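Local coordinates for protein putative glucoamylase (Bacteroides uniformis, PDB 4GL3) that is a putative glucoamylase of the six-hairpin glycosidase clan and probably hydrolyses glycosidic bonds, at residues 360-365 / 374-379; 307-312 / 321-326; 255-260 / 385-390. All coordinates share one frame; numbering follows the deposited sequence.

Contact 1. Residues 360-365 / 374-379; sequences GFKDAF and PSYLAI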
ATOM      1  N   GLY A 360      17.098  -0.464   4.890  1.00 30.18           N
ATOM      2  CA  GLY A 360      16.759   0.895   4.525  1.00 31.45           C
ATOM      3  C   GLY A 360      16.592   1.828   5.709  1.00 33.04           C
ATOM      4  O   GLY A 360      17.290   1.708   6.732  1.00 32.78           O
ATOM      5  N   PHE A 361      15.661   2.766   5.549  1.00 30.23           N
ATOM      6  CA  PHE A 361      15.238   3.647   6.611  1.00 31.07           C
ATOM      7  C   PHE A 361      14.392   2.853   7.588  1.00 30.38           C
ATOM      8  O   PHE A 361      13.424   2.178   7.206  1.00 29.07           O
ATOM      9  CB  PHE A 361      14.414   4.839   6.099  1.00 32.54           C
ATOM     10  CG  PHE A 361      15.175   5.752   5.179  1.00 28.97           C
ATOM     11  CD1 PHE A 361      16.220   6.524   5.651  1.00 34.99           C
ATOM     12  CD2 PHE A 361      14.856   5.811   3.834  1.00 33.00           C
ATOM     13  CE1 PHE A 361      16.936   7.344   4.795  1.00 34.34           C
ATOM     14  CE2 PHE A 361      15.564   6.642   2.962  1.00 33.15           C
ATOM     15  CZ  PHE A 361      16.593   7.413   3.452  1.00 34.80           C
ATOM     16  N   LYS A 362      14.728   3.019   8.859  1.00 30.63           N
ATOM     17  CA  LYS A 362      13.944   2.436   9.915  1.00 31.04           C
ATOM     18  C   LYS A 362      12.575   3.151   9.988  1.00 32.48           C
ATOM     19  O   LYS A 362      12.325   4.196   9.333  1.00 29.90           O
ATOM     20  CB  LYS A 362      14.711   2.516  11.233  1.00 32.88           C
ATOM     21  CG  LYS A 362      15.907   1.578  11.293  1.00 35.65           C
ATOM     22  CD  LYS A 362      16.911   2.139  12.310  1.00 38.60           C
ATOM     23  CE  LYS A 362      18.235   1.430  12.283  1.00 41.95           C
ATOM     24  NZ  LYS A 362      19.038   2.000  13.378  1.00 42.07           N
ATOM     25  N   ASP A 363      11.661   2.561  10.737  1.00 32.79           N
ATOM     26  CA  ASP A 363      10.252   2.868  10.555  1.00 29.86           C
ATOM     27  C   ASP A 363       9.830   4.294  10.852  1.00 28.75           C
ATOM     28  O   ASP A 363       8.917   4.803  10.199  1.00 31.34           O
ATOM     29  CB  ASP A 363       9.408   1.962  11.417  1.00 29.08           C
ATOM     30  CG  ASP A 363       7.967   1.935  10.966  1.00 31.19           C
ATOM     31  OD1 ASP A 363       7.715   1.720   9.740  1.00 27.01           O
ATOM     32  OD2 ASP A 363       7.090   2.073  11.843  1.00 29.87           O
ATOM     33  N   ALA A 364      10.450   4.897  11.859  1.00 29.96           N
ATOM     34  CA  ALA A 364      10.020   6.183  12.390  1.00 33.53           C
ATOM     35  C   ALA A 364      11.050   6.700  13.376  1.00 33.28           C
ATOM     36  O   ALA A 364      11.933   5.955  13.856  1.00 35.10           O
ATOM     37  CB  ALA A 364       8.637   6.077  13.071  1.00 29.53           C
ATOM     38  N   PHE A 365      10.918   7.973  13.691  1.00 30.84           N
ATOM     39  CA  PHE A 365      11.773   8.625  14.674  1.00 34.72           C
ATOM     40  C   PHE A 365      11.064   9.806  15.317  1.00 34.76           C
ATOM     41  O   PHE A 365      10.091  10.361  14.777  1.00 35.90           O
ATOM     42  CB  PHE A 365      13.143   9.088  14.084  1.00 35.81           C
ATOM     43  CG  PHE A 365      13.019  10.143  13.006  1.00 36.73           C
ATOM     44  CD1 PHE A 365      12.760   9.785  11.679  1.00 35.20           C
ATOM     45  CD2 PHE A 365      13.139  11.496  13.317  1.00 36.27           C
ATOM     46  CE1 PHE A 365      12.646  10.759  10.695  1.00 35.96           C
ATOM     47  CE2 PHE A 365      12.989  12.455  12.345  1.00 35.30           C
ATOM     48  CZ  PHE A 365      12.730  12.095  11.035  1.00 33.47           C
ATOM     49  N   PRO A 374      13.514   0.770  16.266  1.00 34.74           N
ATOM     50  CA  PRO A 374      14.414  -0.305  15.964  1.00 38.16           C
ATOM     51  C   PRO A 374      13.880  -1.174  14.812  1.00 35.87           C
ATOM     52  O   PRO A 374      14.519  -2.130  14.446  1.00 35.49           O
ATOM     53  CB  PRO A 374      14.429  -1.113  17.282  1.00 37.10           C
ATOM     54  CG  PRO A 374      13.013  -0.999  17.756  1.00 37.71           C
ATOM     55  CD  PRO A 374      12.588   0.408  17.372  1.00 38.37           C
ATOM     56  N   SER A 375      12.730  -0.853  14.237  1.00 30.25           N
ATOM     57  CA  SER A 375      12.018  -1.772  13.411  1.00 31.36           C
ATOM     58  C   SER A 375      11.956  -1.323  11.951  1.00 28.57           C
ATOM     59  O   SER A 375      12.173  -0.158  11.604  1.00 31.30           O
ATOM     60  CB  SER A 375      10.563  -1.846  13.917  1.00 30.64           C
ATOM     61  OG  SER A 375      10.073  -0.526  14.003  1.00 31.64           O
ATOM     62  N   TYR A 376      11.625  -2.290  11.127  1.00 28.02           N
ATOM     63  CA  TYR A 376      11.118  -2.108   9.769  1.00 27.99           C
ATOM     64  C   TYR A 376       9.791  -2.869   9.639  1.00 28.77           C
ATOM     65  O   TYR A 376       9.660  -3.994  10.160  1.00 27.39           O
ATOM     66  CB  TYR A 376      12.087  -2.725   8.761  1.00 28.65           C
ATOM     67  CG  TYR A 376      13.477  -2.228   8.851  1.00 29.00           C
ATOM     68  CD1 TYR A 376      14.384  -2.801   9.705  1.00 30.44           C
ATOM     69  CD2 TYR A 376      13.883  -1.129   8.081  1.00 32.08           C
ATOM     70  CE1 TYR A 376      15.696  -2.321   9.776  1.00 33.13           C
ATOM     71  CE2 TYR A 376      15.160  -0.638   8.158  1.00 34.37           C
ATOM     72  CZ  TYR A 376      16.063  -1.230   9.003  1.00 40.27           C
ATOM     73  OH  TYR A 376      17.348  -0.720   9.065  1.00 46.42           O
ATOM     74  N   LEU A 377       8.836  -2.280   8.936  1.00 26.02           N
ATOM     75  CA  LEU A 377       7.518  -2.873   8.695  1.00 30.58           C
ATOM     76  C   LEU A 377       7.289  -3.045   7.199  1.00 27.21           C
ATOM     77  O   LEU A 377       7.543  -2.122   6.413  1.00 26.20           O
ATOM     78  CB  LEU A 377       6.421  -1.970   9.268  1.00 30.70           C
ATOM     79  CG  LEU A 377       6.072  -2.077  10.750  1.00 32.79           C
ATOM     80  CD1 LEU A 377       7.289  -1.894  11.637  1.00 29.94           C
ATOM     81  CD2 LEU A 377       4.974  -1.035  11.104  1.00 29.27           C
ATOM     82  N   ALA A 378       6.766  -4.209   6.803  1.00 26.48           N
ATOM     83  CA  ALA A 378       6.407  -4.443   5.389  1.00 26.07           C
ATOM     84  C   ALA A 378       5.578  -3.317   4.802  1.00 27.93           C
ATOM     85  O   ALA A 378       5.795  -2.905   3.652  1.00 24.58           O
ATOM     86  CB  ALA A 378       5.625  -5.754   5.207  1.00 21.14           C
ATOM     87  N   ILE A 379       4.548  -2.893   5.523  1.00 24.88           N
ATOM     88  CA  ILE A 379       3.587  -1.954   4.919  1.00 25.51           C
ATOM     89  C   ILE A 379       4.147  -0.519   4.797  1.00 26.24           C
ATOM     90  O   ILE A 379       3.598   0.268   4.080  1.00 26.50           O
ATOM     91  CB  ILE A 379       2.197  -1.946   5.638  1.00 25.06           C
ATOM     92  CG1 ILE A 379       2.341  -1.499   7.098  1.00 26.86           C
ATOM     93  CG2 ILE A 379       1.489  -3.326   5.474  1.00 20.27           C
ATOM     94  CD1 ILE A 379       1.054  -1.568   7.956  1.00 30.19           C
TER
HETATM   95  O   HOH W   1       9.533   0.345   8.235  1.00 28.65           O
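Asp363 and Ser375 provide the main polar link. Asp363 N donates to Ser375 O at 2.9 Å. The bond is bent, with an N-H...O angle of 138°. A water makes a second link: it donates to Asp363 OD1 (2.7 Å) and accepts from Leu377 N (2.8 Å). The other carboxylate oxygen, Asp363 OD2, takes the backbone N-H of Asp307. Asp363 CG lies anti to the backbone N (chi1 -162°), which carries the carboxylate over to Leu377. Gly360 O sits at the edge of the Tyr376 ring. Its 3.4 Å approach to Tyr376 OH is at best a weak hydrogen bond.

Packing contacts follow. Leu377 CD1 and CD2 lie against the Asp363 carboxylate, with CD2 3.8 Å from Asp363 OD2. Lys362 CG meets the hydroxyl end of Tyr376, 3.5 Å from its OH, while the extended lysine chain runs on to Arg354 O.

The chain leaves along strand 365-366, which starts at Phe365, and returns by strand 371-372. The loop after the 356-357/360-361 hairpin is thus held against the N-cap residue, Leu377, of helix 378-393. The mainly helical domain round it is consistent with an (alpha/alpha)6 barrel.

Contact 2. Residues 307-312 / 321-326; sequences DGDKGY and RGVITP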
ATOM      1  N   ASP A 307       5.205   2.711  13.967  1.00 29.55           N
ATOM      2  CA  ASP A 307       5.745   2.619  15.312  1.00 29.18           C
ATOM      3  C   ASP A 307       6.052   4.027  15.847  1.00 32.37           C
ATOM      4  O   ASP A 307       6.181   5.008  15.082  1.00 32.20           O
ATOM      5  CB  ASP A 307       7.011   1.744  15.344  1.00 33.36           C
ATOM      6  CG  ASP A 307       6.720   0.241  15.255  1.00 35.85           C
ATOM      7  OD1 ASP A 307       5.538  -0.188  15.262  1.00 32.34           O
ATOM      8  OD2 ASP A 307       7.709  -0.525  15.200  1.00 31.87           O
ATOM      9  N   GLY A 308       6.152   4.112  17.171  1.00 31.45           N
ATOM     10  CA  GLY A 308       6.368   5.351  17.863  1.00 33.28           C
ATOM     11  C   GLY A 308       7.025   5.114  19.201  1.00 34.66           C
ATOM     12  O   GLY A 308       6.985   4.013  19.728  1.00 37.64           O
ATOM     13  N   ASP A 309       7.618   6.154  19.755  1.00 37.21           N
ATOM     14  CA  ASP A 309       8.272   6.038  21.047  1.00 42.67           C
ATOM     15  C   ASP A 309       7.320   5.602  22.175  1.00 45.82           C
ATOM     16  O   ASP A 309       7.768   4.999  23.126  1.00 45.32           O
ATOM     17  CB  ASP A 309       9.003   7.323  21.421  1.00 42.88           C
ATOM     18  CG  ASP A 309       8.095   8.567  21.383  1.00 48.93           C
ATOM     19  OD1 ASP A 309       7.517   8.878  20.316  1.00 41.50           O
ATOM     20  OD2 ASP A 309       7.996   9.250  22.416  1.00 50.39           O
ATOM     21  N   LYS A 310       6.028   5.868  22.052  1.00 41.94           N
ATOM     22  CA  LYS A 310       5.053   5.445  23.052  1.00 45.68           C
ATOM     23  C   LYS A 310       4.201   4.283  22.546  1.00 47.39           C
ATOM     24  O   LYS A 310       3.254   3.876  23.196  1.00 46.98           O
ATOM     25  CB  LYS A 310       4.116   6.616  23.377  1.00 51.47           C
ATOM     26  CG  LYS A 310       4.790   7.891  23.901  1.00 57.43           C
ATOM     27  CD  LYS A 310       5.498   7.667  25.235  1.00 66.23           C
ATOM     28  CE  LYS A 310       5.320   8.872  26.160  1.00 77.80           C
ATOM     29  NZ  LYS A 310       6.485   9.074  27.062  1.00 71.39           N
ATOM     30  N   GLY A 311       4.509   3.768  21.367  1.00 40.75           N
ATOM     31  CA  GLY A 311       3.726   2.691  20.782  1.00 36.25           C
ATOM     32  C   GLY A 311       3.204   3.076  19.406  1.00 33.64           C
ATOM     33  O   GLY A 311       3.350   4.226  18.972  1.00 35.72           O
ATOM     34  N   TYR A 312       2.570   2.111  18.739  1.00 32.39           N
ATOM     35  CA  TYR A 312       2.090   2.278  17.377  1.00 31.96           C
ATOM     36  C   TYR A 312       0.890   3.198  17.399  1.00 35.97           C
ATOM     37  O   TYR A 312       0.092   3.126  18.302  1.00 39.45           O
ATOM     38  CB  TYR A 312       1.755   0.924  16.755  1.00 30.64           C
ATOM     39  CG  TYR A 312       1.371   0.953  15.292  1.00 33.45           C
ATOM     40  CD1 TYR A 312       0.063   1.234  14.892  1.00 33.00           C
ATOM     41  CD2 TYR A 312       2.309   0.654  14.299  1.00 32.88           C
ATOM     42  CE1 TYR A 312      -0.267   1.265  13.557  1.00 35.34           C
ATOM     43  CE2 TYR A 312       1.983   0.682  12.961  1.00 30.55           C
ATOM     44  CZ  TYR A 312       0.695   0.984  12.584  1.00 37.32           C
ATOM     45  OH  TYR A 312       0.368   0.977  11.227  1.00 32.33           O
ATOM     46  N   ARG A 321       2.112  13.138  17.513  1.00 39.89           N
ATOM     47  CA  ARG A 321       2.734  12.702  18.766  0.50 37.57           C
ATOM     48  C   ARG A 321       4.243  12.916  18.769  1.00 38.67           C
ATOM     49  O   ARG A 321       4.950  12.373  19.621  1.00 39.53           O
ATOM     50  CB  ARG A 321       2.445  11.214  18.986  0.50 36.06           C
ATOM     51  CG  ARG A 321       1.018  10.802  18.650  0.50 36.12           C
ATOM     52  CD  ARG A 321       0.560   9.571  19.399  0.50 32.38           C
ATOM     53  NE  ARG A 321      -0.893   9.564  19.485  0.50 33.95           N
ATOM     54  CZ  ARG A 321      -1.605   8.698  20.191  0.50 34.09           C
ATOM     55  NH1 ARG A 321      -1.003   7.761  20.898  0.50 35.41           N
ATOM     56  NH2 ARG A 321      -2.920   8.756  20.162  0.50 32.86           N
ATOM     57  N   GLY A 322       4.742  13.680  17.792  1.00 38.67           N
ATOM     58  CA  GLY A 322       6.189  14.011  17.681  1.00 39.36           C
ATOM     59  C   GLY A 322       7.000  13.050  16.811  1.00 36.81           C
ATOM     60  O   GLY A 322       8.220  13.176  16.743  1.00 38.49           O
ATOM     61  N   VAL A 323       6.310  12.107  16.160  1.00 33.26           N
ATOM     62  CA  VAL A 323       6.896  11.009  15.389  1.00 31.43           C
ATOM     63  C   VAL A 323       6.789  11.356  13.891  1.00 32.47           C
ATOM     64  O   VAL A 323       5.702  11.601  13.376  1.00 32.87           O
ATOM     65  CB  VAL A 323       6.168   9.667  15.689  1.00 33.67           C
ATOM     66  CG1 VAL A 323       6.704   8.508  14.826  1.00 30.08           C
ATOM     67  CG2 VAL A 323       6.244   9.338  17.197  1.00 32.00           C
ATOM     68  N   ILE A 324       7.940  11.451  13.234  1.00 36.36           N
ATOM     69  CA  ILE A 324       8.039  11.557  11.774  1.00 35.26           C
ATOM     70  C   ILE A 324       8.344  10.150  11.233  1.00 32.08           C
ATOM     71  O   ILE A 324       9.145   9.391  11.803  1.00 33.88           O
ATOM     72  CB  ILE A 324       9.125  12.604  11.365  1.00 34.70           C
ATOM     73  CG1 ILE A 324       8.719  14.014  11.822  1.00 40.75           C
ATOM     74  CG2 ILE A 324       9.399  12.580   9.841  1.00 34.11           C
ATOM     75  CD1 ILE A 324       7.609  14.728  11.057  1.00 35.54           C
ATOM     76  N   THR A 325       7.667   9.782  10.157  1.00 31.48           N
ATOM     77  CA  THR A 325       7.710   8.457   9.646  1.00 28.85           C
ATOM     78  C   THR A 325       8.148   8.526   8.145  1.00 31.27           C
ATOM     79  O   THR A 325       7.395   9.045   7.291  1.00 32.29           O
ATOM     80  CB  THR A 325       6.305   7.823   9.728  1.00 27.64           C
ATOM     81  OG1 THR A 325       5.838   7.772  11.088  1.00 31.49           O
ATOM     82  CG2 THR A 325       6.314   6.476   9.079  1.00 26.58           C
ATOM     83  N   PRO A 326       9.365   8.012   7.822  1.00 33.03           N
ATOM     84  CA  PRO A 326       9.919   8.206   6.481  1.00 30.84           C
ATOM     85  C   PRO A 326       9.047   7.769   5.320  1.00 34.28           C
ATOM     86  O   PRO A 326       9.083   8.435   4.282  1.00 31.14           O
ATOM     87  CB  PRO A 326      11.219   7.390   6.527  1.00 33.86           C
ATOM     88  CG  PRO A 326      11.693   7.607   7.932  1.00 32.42           C
ATOM     89  CD  PRO A 326      10.406   7.508   8.745  1.00 31.89           C
TER
HETATM   90  O   HOH W   2       5.275  10.546  21.503  1.00 58.68           O
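The Asp309 carboxylate is the flat group that reaches across to Val323. Its OD1 lies 3.4 Å from Val323 CG2. Asp309 and Val323 run alongside each other, pointing opposite ways. A chi1 of 55° swings the Asp309 carboxylate toward the 321-326 segment. The Tyr312 ring is the other flat group. Its edge, at CD2, receives Asp307 OD1 in the ring plane at 3.5 Å, a pairing inside the 307-312 segment.

Val323 is the main apolar element. Its two methyls divide the work. CG2 covers the turn, 4.0 Å from Gly308 CA as well as touching Asp309. CG1 is anti to the backbone N (chi1 176°) and meets Asp307 O at 3.5 Å. The valine is buried, whereas the turn it covers lies at the surface. Gly308 to Gly311 form a type I beta turn, closed by Gly311 N to Gly308 O at 3.0 Å.

No direct hydrogen bond joins the segments. A water lies between them, 3.0 Å from Asp309 OD1 and 2.6 Å from Arg321 O, and probably bridges the two. Asp309 OD1 also accepts from Asn366 ND2, so this oxygen is held from outside the pair as well. Arg321 takes part through its backbone carbonyl, while in the conformer given its NE bonds to Asn319 OD1.

The contact is small and lies at the surface. Asp307 follows strand 305-306, and its OD2 pairs with Arg44 and accepts from Ser375 OG. Thr325 OG1 bonds to Ser306 OG in the same strand. Val323, in the loop just before helix 326-331, also packs on Ser306 and on Asn366 of strand 365-366.

Contact 3. Residues 255-260 / 385-390; sequences SYMGLD and IVMIEN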
ATOM      1  N   SER A 255      -3.654   2.071  -2.228  1.00 23.76           N
ATOM      2  CA  SER A 255      -4.501   1.811  -3.391  1.00 26.17           C
ATOM      3  C   SER A 255      -3.908   2.360  -4.693  1.00 28.08           C
ATOM      4  O   SER A 255      -4.375   1.967  -5.756  1.00 30.53           O
ATOM      5  CB  SER A 255      -5.935   2.419  -3.184  1.00 27.09           C
ATOM      6  OG  SER A 255      -6.666   1.779  -2.131  1.00 23.24           O
ATOM      7  N   TYR A 256      -2.863   3.200  -4.605  1.00 24.13           N
ATOM      8  CA  TYR A 256      -2.319   3.968  -5.748  1.00 27.02           C
ATOM      9  C   TYR A 256      -0.906   3.523  -6.129  1.00 26.95           C
ATOM     10  O   TYR A 256      -0.089   4.235  -6.739  1.00 30.55           O
ATOM     11  CB  TYR A 256      -2.400   5.467  -5.455  1.00 26.56           C
ATOM     12  CG  TYR A 256      -3.796   5.798  -5.022  1.00 26.79           C
ATOM     13  CD1 TYR A 256      -4.854   5.770  -5.940  1.00 27.92           C
ATOM     14  CD2 TYR A 256      -4.096   6.039  -3.685  1.00 27.14           C
ATOM     15  CE1 TYR A 256      -6.164   6.035  -5.550  1.00 29.31           C
ATOM     16  CE2 TYR A 256      -5.401   6.286  -3.274  1.00 30.39           C
ATOM     17  CZ  TYR A 256      -6.435   6.260  -4.200  1.00 33.93           C
ATOM     18  OH  TYR A 256      -7.724   6.491  -3.788  1.00 28.92           O
HETATM   19  N   MSE A 257      -0.641   2.301  -5.767  1.00 29.56           N
HETATM   20  CA  MSE A 257       0.573   1.598  -6.143  0.50 33.88           C
HETATM   21  C   MSE A 257       0.411   1.065  -7.575  1.00 31.31           C
HETATM   22  O   MSE A 257       1.285   1.216  -8.430  1.00 27.55           O
HETATM   23  CB  MSE A 257       0.773   0.446  -5.155  0.50 33.90           C
HETATM   24  CG  MSE A 257       2.145   0.340  -4.731  0.50 47.99           C
HETATM   25 SE   MSE A 257       2.559   1.115  -3.009  0.38 30.64          SE
HETATM   26  CE  MSE A 257       3.590  -0.524  -2.583  0.50 28.45           C
ATOM     27  N   GLY A 258      -0.753   0.458  -7.837  1.00 29.45           N
ATOM     28  CA  GLY A 258      -1.117   0.030  -9.216  1.00 31.42           C
ATOM     29  C   GLY A 258      -2.077   0.987  -9.928  1.00 27.55           C
ATOM     30  O   GLY A 258      -1.941   1.281 -11.122  1.00 31.08           O
ATOM     31  N   LEU A 259      -3.066   1.462  -9.192  1.00 29.85           N
ATOM     32  CA  LEU A 259      -4.019   2.440  -9.694  1.00 31.86           C
ATOM     33  C   LEU A 259      -3.295   3.803  -9.819  1.00 30.66           C
ATOM     34  O   LEU A 259      -2.880   4.410  -8.818  1.00 35.44           O
ATOM     35  CB  LEU A 259      -5.207   2.499  -8.733  1.00 25.88           C
ATOM     36  CG  LEU A 259      -6.431   3.301  -9.053  1.00 34.51           C
ATOM     37  CD1 LEU A 259      -7.098   2.742 -10.295  1.00 35.91           C
ATOM     38  CD2 LEU A 259      -7.410   3.231  -7.870  1.00 35.71           C
ATOM     39  N   ASP A 260      -3.099   4.240 -11.056  1.00 31.84           N
ATOM     40  CA  ASP A 260      -2.451   5.500 -11.350  1.00 27.11           C
ATOM     41  C   ASP A 260      -3.455   6.651 -11.174  1.00 29.68           C
ATOM     42  O   ASP A 260      -4.390   6.788 -11.965  1.00 30.53           O
ATOM     43  CB  ASP A 260      -1.915   5.463 -12.805  1.00 32.07           C
ATOM     44  CG  ASP A 260      -0.990   6.629 -13.160  1.00 32.73           C
ATOM     45  OD1 ASP A 260      -0.917   7.639 -12.431  1.00 30.66           O
ATOM     46  OD2 ASP A 260      -0.334   6.522 -14.224  1.00 33.14           O
ATOM     47  N   ILE A 385       9.732   1.528  -2.040  1.00 24.59           N
ATOM     48  CA  ILE A 385      10.351   0.940  -3.243  1.00 26.05           C
ATOM     49  C   ILE A 385       9.475   1.256  -4.446  1.00 27.49           C
ATOM     50  O   ILE A 385       9.944   1.723  -5.485  1.00 33.04           O
ATOM     51  CB  ILE A 385      10.504  -0.609  -3.178  1.00 29.59           C
ATOM     52  CG1 ILE A 385      11.365  -1.052  -2.023  1.00 33.23           C
ATOM     53  CG2 ILE A 385      11.146  -1.150  -4.477  1.00 28.03           C
ATOM     54  CD1 ILE A 385      11.224  -2.531  -1.684  1.00 28.93           C
ATOM     55  N   VAL A 386       8.181   0.968  -4.315  1.00 27.27           N
ATOM     56  CA  VAL A 386       7.283   0.978  -5.458  1.00 23.89           C
ATOM     57  C   VAL A 386       6.919   2.372  -5.929  1.00 26.81           C
ATOM     58  O   VAL A 386       6.818   2.605  -7.118  1.00 29.23           O
ATOM     59  CB  VAL A 386       5.990   0.130  -5.165  1.00 23.98           C
ATOM     60  CG1 VAL A 386       4.974   0.302  -6.294  1.00 23.98           C
ATOM     61  CG2 VAL A 386       6.357  -1.335  -5.000  1.00 24.70           C
HETATM   62  N   MSE A 387       6.708   3.316  -5.015  1.00 29.23           N
HETATM   63  CA  MSE A 387       6.300   4.672  -5.420  1.00 27.65           C
HETATM   64  C   MSE A 387       7.490   5.431  -5.970  1.00 28.14           C
HETATM   65  O   MSE A 387       7.329   6.222  -6.886  1.00 29.28           O
HETATM   66  CB  MSE A 387       5.620   5.444  -4.265  1.00 26.53           C
HETATM   67  CG  MSE A 387       4.301   4.804  -3.791  1.00 27.57           C
HETATM   68 SE   MSE A 387       2.912   4.728  -5.153  0.75 27.66          SE
HETATM   69  CE  MSE A 387       2.071   6.461  -4.993  1.00 31.83           C
ATOM     70  N   ILE A 388       8.698   5.143  -5.477  1.00 27.76           N
ATOM     71  CA  ILE A 388       9.898   5.677  -6.104  1.00 28.56           C
ATOM     72  C   ILE A 388       9.897   5.190  -7.538  1.00 33.06           C
ATOM     73  O   ILE A 388      10.086   5.987  -8.466  1.00 33.81           O
ATOM     74  CB  ILE A 388      11.221   5.299  -5.383  1.00 29.32           C
ATOM     75  CG1 ILE A 388      11.360   6.093  -4.063  1.00 31.54           C
ATOM     76  CG2 ILE A 388      12.450   5.517  -6.301  1.00 25.45           C
ATOM     77  CD1 ILE A 388      12.463   5.567  -3.139  1.00 30.78           C
ATOM     78  N   GLU A 389       9.635   3.907  -7.761  1.00 29.42           N
ATOM     79  CA  GLU A 389       9.682   3.453  -9.148  1.00 31.33           C
ATOM     80  C   GLU A 389       8.580   4.100 -10.030  1.00 29.81           C
ATOM     81  O   GLU A 389       8.839   4.445 -11.194  1.00 34.37           O
ATOM     82  CB  GLU A 389       9.570   1.919  -9.259  1.00 27.55           C
ATOM     83  CG  GLU A 389       9.887   1.398 -10.643  1.00 31.05           C
ATOM     84  CD  GLU A 389      11.289   1.791 -11.083  1.00 34.83           C
ATOM     85  OE1 GLU A 389      12.185   1.724 -10.206  1.00 30.66           O
ATOM     86  OE2 GLU A 389      11.480   2.146 -12.275  1.00 34.38           O
ATOM     87  N   ASN A 390       7.356   4.191  -9.512  1.00 27.29           N
ATOM     88  CA  ASN A 390       6.306   4.877 -10.235  1.00 31.56           C
ATOM     89  C   ASN A 390       6.705   6.307 -10.629  1.00 31.88           C
ATOM     90  O   ASN A 390       6.468   6.721 -11.762  1.00 37.42           O
ATOM     91  CB  ASN A 390       4.993   4.890  -9.456  1.00 27.76           C
ATOM     92  CG  ASN A 390       4.237   3.583  -9.579  1.00 33.59           C
ATOM     93  OD1 ASN A 390       4.391   2.886 -10.594  1.00 28.58           O
ATOM     94  ND2 ASN A 390       3.406   3.236  -8.548  1.00 25.03           N
TER
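Met257 packs closely on Val386 in the conformer given, one of two deposited for this residue. Both methionines of the pair, Met257 and Met387, are modelled as selenomethionine. The Met257 chain is bent at both its middle and its last torsion, and it crosses the valine at about a right angle. Its terminal CE rests 3.6 Å from Val386 CB. A still shorter approach, Met257 CG to Val386 CG1, is unreliable for the same reason.

The tip of Met387 is also closely packed, against a backbone oxygen. Its SE lies 3.4 Å from Tyr256 O and its CE 3.6 Å from the same atom. The selenium-to-carbon approaches are looser. Met387 SE is 4.0 Å from Met257 CA, and Met257 SE is 4.2 Å from Met387 CG. No touching residue faces solvent: Tyr335 packs on both Tyr256 and Met387.

One hydrogen bond ties the loop to the helix. Asn390 ND2 donates to Met257 O at 2.9 Å, with an N-H...O angle of 156°. The acceptor lies close to the asparagine amide plane. Asn390 CG is anti to the carbonyl carbon (chi1 -80°), which points ND2 at Met257 O. The neighbouring carbonyl, Tyr256 O, is taken by Trp397 NE1.

Helices 54-69 and 395-401 close round the same site, through Phe59 and Met62 and through Ile396. The contact centre is about 8 Å from the centre of the chain. A loop packed on buried helix 378-393, with these helices round it, is consistent with the (alpha/alpha)6 barrel of the six-hairpin glycosidase clan.

Overall arrangement
Contacts 1 and 2 are neighbours, with centres 11 Å apart. They touch directly: Phe365 O and Ile324 N are 2.9 Å apart, a probable hydrogen bond, and Asp363 O packs at 3.3 Å on Thr325 CG2. Along the chain, contact 2 closes before contact 1 opens. Both are nested inside the long loop closed by contact 3. Contact 3 is deeper. Its centre lies 19 Å from that of contact 1 and 24 Å from that of contact 2. Helix 378-393 joins contacts 1 and 3. A bound PEG lies about 4 Å from the Leu377 side chain, and one about 5 Å from that of Asp307. PEG is probably from the crystallisation and marks no known active site.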